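PDB 1J3N: 3-oxoacyl-(acyl-carrier protein) synthase II from Thermus thermophilus, which catalyses the condensation of malonyl-ACP with a growing acyl chain, the carbon-carbon bond-forming step of fatty acid elongation, probably through an acyl-enzyme intermediate. Local coordinates for residues 79-90 with 143-151. Residues are numbered along the deposited sequence; the frame is centred on the assembly and turned at random.
Sequences AQLALEDAGLKP and HIAMRYGFT
L83 and Y148 form the tight centre of this helix-helix contact in the thiolase fold of the condensing enzyme, where helices 70-86 and 139-148 lie over one side of the mixed sheet, their local axes 12.1 Å apart. The CD1 methyl of L83 sits over one face of the Y148 ring in a CH-pi contact, 3.4 Å from Y148 CZ and nearer the rim than the centre. With Y148 CG anti to the carbonyl carbon (chi1 -58°), the ring reaches across to helix 70-86, and its OH lies 3.4 Å from Q80 CA. Deeper in, the same L83 methyl meets the edge of F150, while A79 CB rests against I144 CD1 at 3.9 Å; on the sheet side, L184 of strand 182-189 touches L83, I144 and F150. Past the Schellman turn at G87 the chain returns, and P90 packs more loosely, CG to Y148 CD1 at 4.1 Å. The outer side is polar and more open. Here the extended R147 brings its guanidinium edge to the Q80 amide, the two planes 63° apart. Q80 OE1 accepts a bent bond from R147 NH1 (3.0 Å, 139°) and a weak one from R147 NH2, while Q80 NE2 donates to the syn side of E84 OE2 at 3.1 Å. Replacing Q80 by an alanine would probably leave R147 without this acceptor and the E84 carboxylate without its amide donor. R147 CD lies 4.0 Å above the Y148 ring plane, on the face opposite L83 CD1.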
ATOM      1  N   ALA A  79     -12.917   8.641   9.750  1.00 22.73           N
ATOM      2  CA  ALA A  79     -12.147   9.878   9.671  1.00 21.98           C
ATOM      3  C   ALA A  79     -12.946  11.037  10.259  1.00 21.97           C
ATOM      4  O   ALA A  79     -12.387  11.876  10.966  1.00 23.43           O
ATOM      5  CB  ALA A  79     -11.766  10.175   8.211  1.00 20.07           C
ATOM      6  N   GLN A  80     -14.248  11.095   9.972  1.00 23.07           N
ATOM      7  CA  GLN A  80     -15.089  12.162  10.520  1.00 21.93           C
ATOM      8  C   GLN A  80     -15.119  12.036  12.043  1.00 22.16           C
ATOM      9  O   GLN A  80     -14.914  13.014  12.765  1.00 22.65           O
ATOM     10  CB  GLN A  80     -16.519  12.081   9.964  1.00 22.87           C
ATOM     11  CG  GLN A  80     -17.395  13.277  10.359  1.00 22.58           C
ATOM     12  CD  GLN A  80     -18.763  13.271   9.690  1.00 26.16           C
ATOM     13  OE1 GLN A  80     -18.908  12.847   8.543  1.00 24.49           O
ATOM     14  NE2 GLN A  80     -19.770  13.766  10.402  1.00 27.77           N
ATOM     15  N   LEU A  81     -15.372  10.824  12.528  1.00 23.32           N
ATOM     16  CA  LEU A  81     -15.399  10.569  13.965  1.00 23.16           C
ATOM     17  C   LEU A  81     -14.052  10.952  14.584  1.00 23.82           C
ATOM     18  O   LEU A  81     -13.992  11.501  15.686  1.00 23.78           O
ATOM     19  CB  LEU A  81     -15.693   9.089  14.238  1.00 23.84           C
ATOM     20  CG  LEU A  81     -17.050   8.509  13.807  1.00 26.10           C
ATOM     21  CD1 LEU A  81     -17.095   7.025  14.125  1.00 26.48           C
ATOM     22  CD2 LEU A  81     -18.178   9.233  14.524  1.00 27.36           C
ATOM     23  N   ALA A  82     -12.969  10.666  13.867  1.00 24.46           N
ATOM     24  CA  ALA A  82     -11.624  10.973  14.354  1.00 24.68           C
ATOM     25  C   ALA A  82     -11.415  12.483  14.503  1.00 25.30           C
ATOM     26  O   ALA A  82     -10.960  12.963  15.549  1.00 25.36           O
ATOM     27  CB  ALA A  82     -10.583  10.396  13.403  1.00 22.11           C
ATOM     28  N   LEU A  83     -11.745  13.227  13.453  1.00 22.65           N
ATOM     29  CA  LEU A  83     -11.598  14.673  13.480  1.00 23.07           C
ATOM     30  C   LEU A  83     -12.469  15.273  14.572  1.00 24.98           C
ATOM     31  O   LEU A  83     -12.045  16.186  15.281  1.00 25.36           O
ATOM     32  CB  LEU A  83     -11.985  15.269  12.131  1.00 22.27           C
ATOM     33  CG  LEU A  83     -11.000  15.053  10.986  1.00 21.64           C
ATOM     34  CD1 LEU A  83     -11.606  15.617   9.705  1.00 19.66           C
ATOM     35  CD2 LEU A  83      -9.677  15.751  11.310  1.00 18.19           C
ATOM     36  N   GLU A  84     -13.684  14.746  14.716  1.00 25.91           N
ATOM     37  CA  GLU A  84     -14.606  15.240  15.733  1.00 26.06           C
ATOM     38  C   GLU A  84     -14.046  15.000  17.129  1.00 26.28           C
ATOM     39  O   GLU A  84     -14.095  15.883  17.989  1.00 24.94           O
ATOM     40  CB  GLU A  84     -15.983  14.564  15.576  1.00 29.09           C
ATOM     41  CG  GLU A  84     -16.958  15.366  14.703  1.00 32.87           C
ATOM     42  CD  GLU A  84     -18.125  14.551  14.172  1.00 35.12           C
ATOM     43  OE1 GLU A  84     -18.580  13.618  14.867  1.00 38.16           O
ATOM     44  OE2 GLU A  84     -18.602  14.858  13.056  1.00 35.44           O
ATOM     45  N   ASP A  85     -13.511  13.800  17.341  1.00 24.40           N
ATOM     46  CA  ASP A  85     -12.933  13.408  18.623  1.00 25.87           C
ATOM     47  C   ASP A  85     -11.681  14.218  18.950  1.00 24.90           C
ATOM     48  O   ASP A  85     -11.328  14.377  20.115  1.00 24.82           O
ATOM     49  CB  ASP A  85     -12.584  11.912  18.608  1.00 24.81           C
ATOM     50  CG  ASP A  85     -12.065  11.414  19.955  1.00 27.04           C
ATOM     51  OD1 ASP A  85     -12.845  11.406  20.938  1.00 23.73           O
ATOM     52  OD2 ASP A  85     -10.874  11.032  20.025  1.00 25.94           O
ATOM     53  N   ALA A  86     -11.017  14.731  17.918  1.00 25.89           N
ATOM     54  CA  ALA A  86      -9.794  15.511  18.103  1.00 27.10           C
ATOM     55  C   ALA A  86     -10.090  16.999  18.297  1.00 28.99           C
ATOM     56  O   ALA A  86      -9.201  17.775  18.648  1.00 29.94           O
ATOM     57  CB  ALA A  86      -8.866  15.309  16.908  1.00 25.29           C
ATOM     58  N   GLY A  87     -11.342  17.386  18.066  1.00 30.47           N
ATOM     59  CA  GLY A  87     -11.735  18.772  18.226  1.00 33.35           C
ATOM     60  C   GLY A  87     -11.183  19.667  17.136  1.00 35.16           C
ATOM     61  O   GLY A  87     -10.862  20.835  17.375  1.00 35.61           O
ATOM     62  N   LEU A  88     -11.078  19.124  15.931  1.00 37.20           N
ATOM     63  CA  LEU A  88     -10.552  19.877  14.800  1.00 39.56           C
ATOM     64  C   LEU A  88     -11.608  20.217  13.759  1.00 42.79           C
ATOM     65  O   LEU A  88     -12.725  19.699  13.777  1.00 43.14           O
ATOM     66  CB  LEU A  88      -9.446  19.082  14.103  1.00 37.98           C
ATOM     67  CG  LEU A  88      -8.114  18.833  14.801  1.00 36.05           C
ATOM     68  CD1 LEU A  88      -7.398  17.693  14.099  1.00 36.24           C
ATOM     69  CD2 LEU A  88      -7.273  20.091  14.789  1.00 34.53           C
ATOM     70  N   LYS A  89     -11.219  21.098  12.847  1.00 45.82           N
ATOM     71  CA  LYS A  89     -12.058  21.522  11.740  1.00 48.21           C
ATOM     72  C   LYS A  89     -11.079  21.809  10.616  1.00 49.68           C
ATOM     73  O   LYS A  89     -10.147  22.589  10.792  1.00 49.08           O
ATOM     74  CB  LYS A  89     -12.847  22.782  12.094  1.00 49.27           C
ATOM     75  CG  LYS A  89     -13.934  22.568  13.138  1.00 49.56           C
ATOM     76  CD  LYS A  89     -15.046  23.604  13.000  1.00 51.20           C
ATOM     77  CE  LYS A  89     -14.522  25.033  13.126  1.00 51.80           C
ATOM     78  NZ  LYS A  89     -15.591  26.049  12.897  1.00 52.45           N
ATOM     79  N   PRO A  90     -11.267  21.170   9.448  1.00 51.48           N
ATOM     80  CA  PRO A  90     -10.374  21.372   8.301  1.00 52.47           C
ATOM     81  C   PRO A  90      -9.894  22.808   8.114  1.00 53.29           C
ATOM     82  O   PRO A  90      -8.735  23.046   7.774  1.00 53.33           O
ATOM     83  CB  PRO A  90     -11.198  20.854   7.114  1.00 53.02           C
ATOM     84  CG  PRO A  90     -12.626  20.841   7.624  1.00 53.17           C
ATOM     85  CD  PRO A  90     -12.464  20.412   9.047  1.00 52.27           C
ATOM     86  N   HIS A 143     -10.394   9.748  -1.001  1.00 20.57           N
ATOM     87  CA  HIS A 143     -11.678  10.341  -0.671  1.00 20.76           C
ATOM     88  C   HIS A 143     -11.625  11.206   0.568  1.00 20.93           C
ATOM     89  O   HIS A 143     -12.328  12.209   0.654  1.00 18.13           O
ATOM     90  CB  HIS A 143     -12.749   9.257  -0.531  1.00 21.95           C
ATOM     91  CG  HIS A 143     -13.438   8.948  -1.818  1.00 21.08           C
ATOM     92  ND1 HIS A 143     -14.261   9.857  -2.451  1.00 21.30           N
ATOM     93  CD2 HIS A 143     -13.376   7.866  -2.628  1.00 19.56           C
ATOM     94  CE1 HIS A 143     -14.675   9.348  -3.595  1.00 20.70           C
ATOM     95  NE2 HIS A 143     -14.151   8.140  -3.728  1.00 23.19           N
ATOM     96  N   ILE A 144     -10.785  10.830   1.530  1.00 21.87           N
ATOM     97  CA  ILE A 144     -10.662  11.624   2.743  1.00 20.80           C
ATOM     98  C   ILE A 144      -9.972  12.944   2.412  1.00 21.34           C
ATOM     99  O   ILE A 144     -10.382  14.008   2.888  1.00 19.60           O
ATOM    100  CB  ILE A 144      -9.871  10.859   3.830  1.00 21.40           C
ATOM    101  CG1 ILE A 144     -10.731   9.706   4.381  1.00 22.17           C
ATOM    102  CG2 ILE A 144      -9.475  11.809   4.944  1.00 21.32           C
ATOM    103  CD1 ILE A 144      -9.936   8.620   5.119  1.00 20.87           C
ATOM    104  N   ALA A 145      -8.920  12.873   1.596  1.00 22.13           N
ATOM    105  CA  ALA A 145      -8.183  14.066   1.187  1.00 23.09           C
ATOM    106  C   ALA A 145      -9.080  15.015   0.398  1.00 23.63           C
ATOM    107  O   ALA A 145      -9.012  16.239   0.568  1.00 24.43           O
ATOM    108  CB  ALA A 145      -6.979  13.675   0.340  1.00 22.50           C
ATOM    109  N   MET A 146      -9.914  14.448  -0.468  1.00 24.20           N
ATOM    110  CA  MET A 146     -10.819  15.245  -1.290  1.00 26.49           C
ATOM    111  C   MET A 146     -11.926  15.910  -0.482  1.00 26.69           C
ATOM    112  O   MET A 146     -12.250  17.080  -0.697  1.00 25.45           O
ATOM    113  CB  MET A 146     -11.438  14.377  -2.383  1.00 29.72           C
ATOM    114  CG  MET A 146     -10.435  13.886  -3.415  1.00 33.98           C
ATOM    115  SD  MET A 146     -11.200  13.013  -4.783  1.00 39.01           S
ATOM    116  CE  MET A 146     -11.404  11.382  -4.106  1.00 39.46           C
ATOM    117  N   ARG A 147     -12.489  15.167   0.463  1.00 25.71           N
ATOM    118  CA  ARG A 147     -13.570  15.686   1.283  1.00 27.51           C
ATOM    119  C   ARG A 147     -13.177  16.895   2.124  1.00 26.48           C
ATOM    120  O   ARG A 147     -13.960  17.836   2.267  1.00 25.32           O
ATOM    121  CB  ARG A 147     -14.108  14.588   2.211  1.00 26.39           C
ATOM    122  CG  ARG A 147     -15.401  14.982   2.911  1.00 28.12           C
ATOM    123  CD  ARG A 147     -15.907  13.928   3.887  1.00 28.96           C
ATOM    124  NE  ARG A 147     -17.259  14.263   4.330  1.00 33.87           N
ATOM    125  CZ  ARG A 147     -17.898  13.679   5.339  1.00 36.60           C
ATOM    126  NH1 ARG A 147     -17.314  12.716   6.038  1.00 34.50           N
ATOM    127  NH2 ARG A 147     -19.135  14.054   5.640  1.00 35.46           N
ATOM    128  N   TYR A 148     -11.966  16.866   2.677  1.00 24.94           N
ATOM    129  CA  TYR A 148     -11.485  17.943   3.537  1.00 26.44           C
ATOM    130  C   TYR A 148     -10.465  18.893   2.911  1.00 24.57           C
ATOM    131  O   TYR A 148     -10.079  19.879   3.529  1.00 26.37           O
ATOM    132  CB  TYR A 148     -10.899  17.348   4.820  1.00 27.14           C
ATOM    133  CG  TYR A 148     -11.880  16.503   5.607  1.00 27.93           C
ATOM    134  CD1 TYR A 148     -13.041  17.061   6.146  1.00 28.98           C
ATOM    135  CD2 TYR A 148     -11.650  15.147   5.808  1.00 26.70           C
ATOM    136  CE1 TYR A 148     -13.948  16.279   6.866  1.00 30.44           C
ATOM    137  CE2 TYR A 148     -12.545  14.363   6.524  1.00 29.26           C
ATOM    138  CZ  TYR A 148     -13.691  14.933   7.050  1.00 28.37           C
ATOM    139  OH  TYR A 148     -14.573  14.148   7.760  1.00 30.79           O
ATOM    140  N   GLY A 149     -10.029  18.599   1.694  1.00 25.37           N
ATOM    141  CA  GLY A 149      -9.063  19.455   1.027  1.00 23.62           C
ATOM    142  C   GLY A 149      -7.646  19.344   1.569  1.00 23.20           C
ATOM    143  O   GLY A 149      -6.860  20.280   1.438  1.00 23.90           O
ATOM    144  N   PHE A 150      -7.322  18.206   2.183  1.00 21.61           N
ATOM    145  CA  PHE A 150      -5.990  17.984   2.735  1.00 20.55           C
ATOM    146  C   PHE A 150      -5.050  17.685   1.577  1.00 21.63           C
ATOM    147  O   PHE A 150      -5.197  16.665   0.898  1.00 22.53           O
ATOM    148  CB  PHE A 150      -6.001  16.801   3.710  1.00 21.15           C
ATOM    149  CG  PHE A 150      -6.918  16.978   4.899  1.00 21.27           C
ATOM    150  CD1 PHE A 150      -7.112  18.231   5.475  1.00 21.26           C
ATOM    151  CD2 PHE A 150      -7.520  15.872   5.494  1.00 23.78           C
ATOM    152  CE1 PHE A 150      -7.879  18.386   6.617  1.00 21.46           C
ATOM    153  CE2 PHE A 150      -8.294  16.008   6.644  1.00 22.18           C
ATOM    154  CZ  PHE A 150      -8.476  17.268   7.213  1.00 23.73           C
ATOM    155  N   THR A 151      -4.081  18.566   1.339  1.00 22.36           N
ATOM    156  CA  THR A 151      -3.165  18.375   0.220  1.00 22.47           C
ATOM    157  C   THR A 151      -1.770  17.867   0.592  1.00 22.46           C
ATOM    158  O   THR A 151      -0.836  17.927  -0.222  1.00 22.86           O
ATOM    159  CB  THR A 151      -3.015  19.672  -0.599  1.00 24.75           C
ATOM    160  OG1 THR A 151      -2.497  20.705   0.244  1.00 19.60           O
ATOM    161  CG2 THR A 151      -4.372  20.111  -1.163  1.00 25.31           C
TER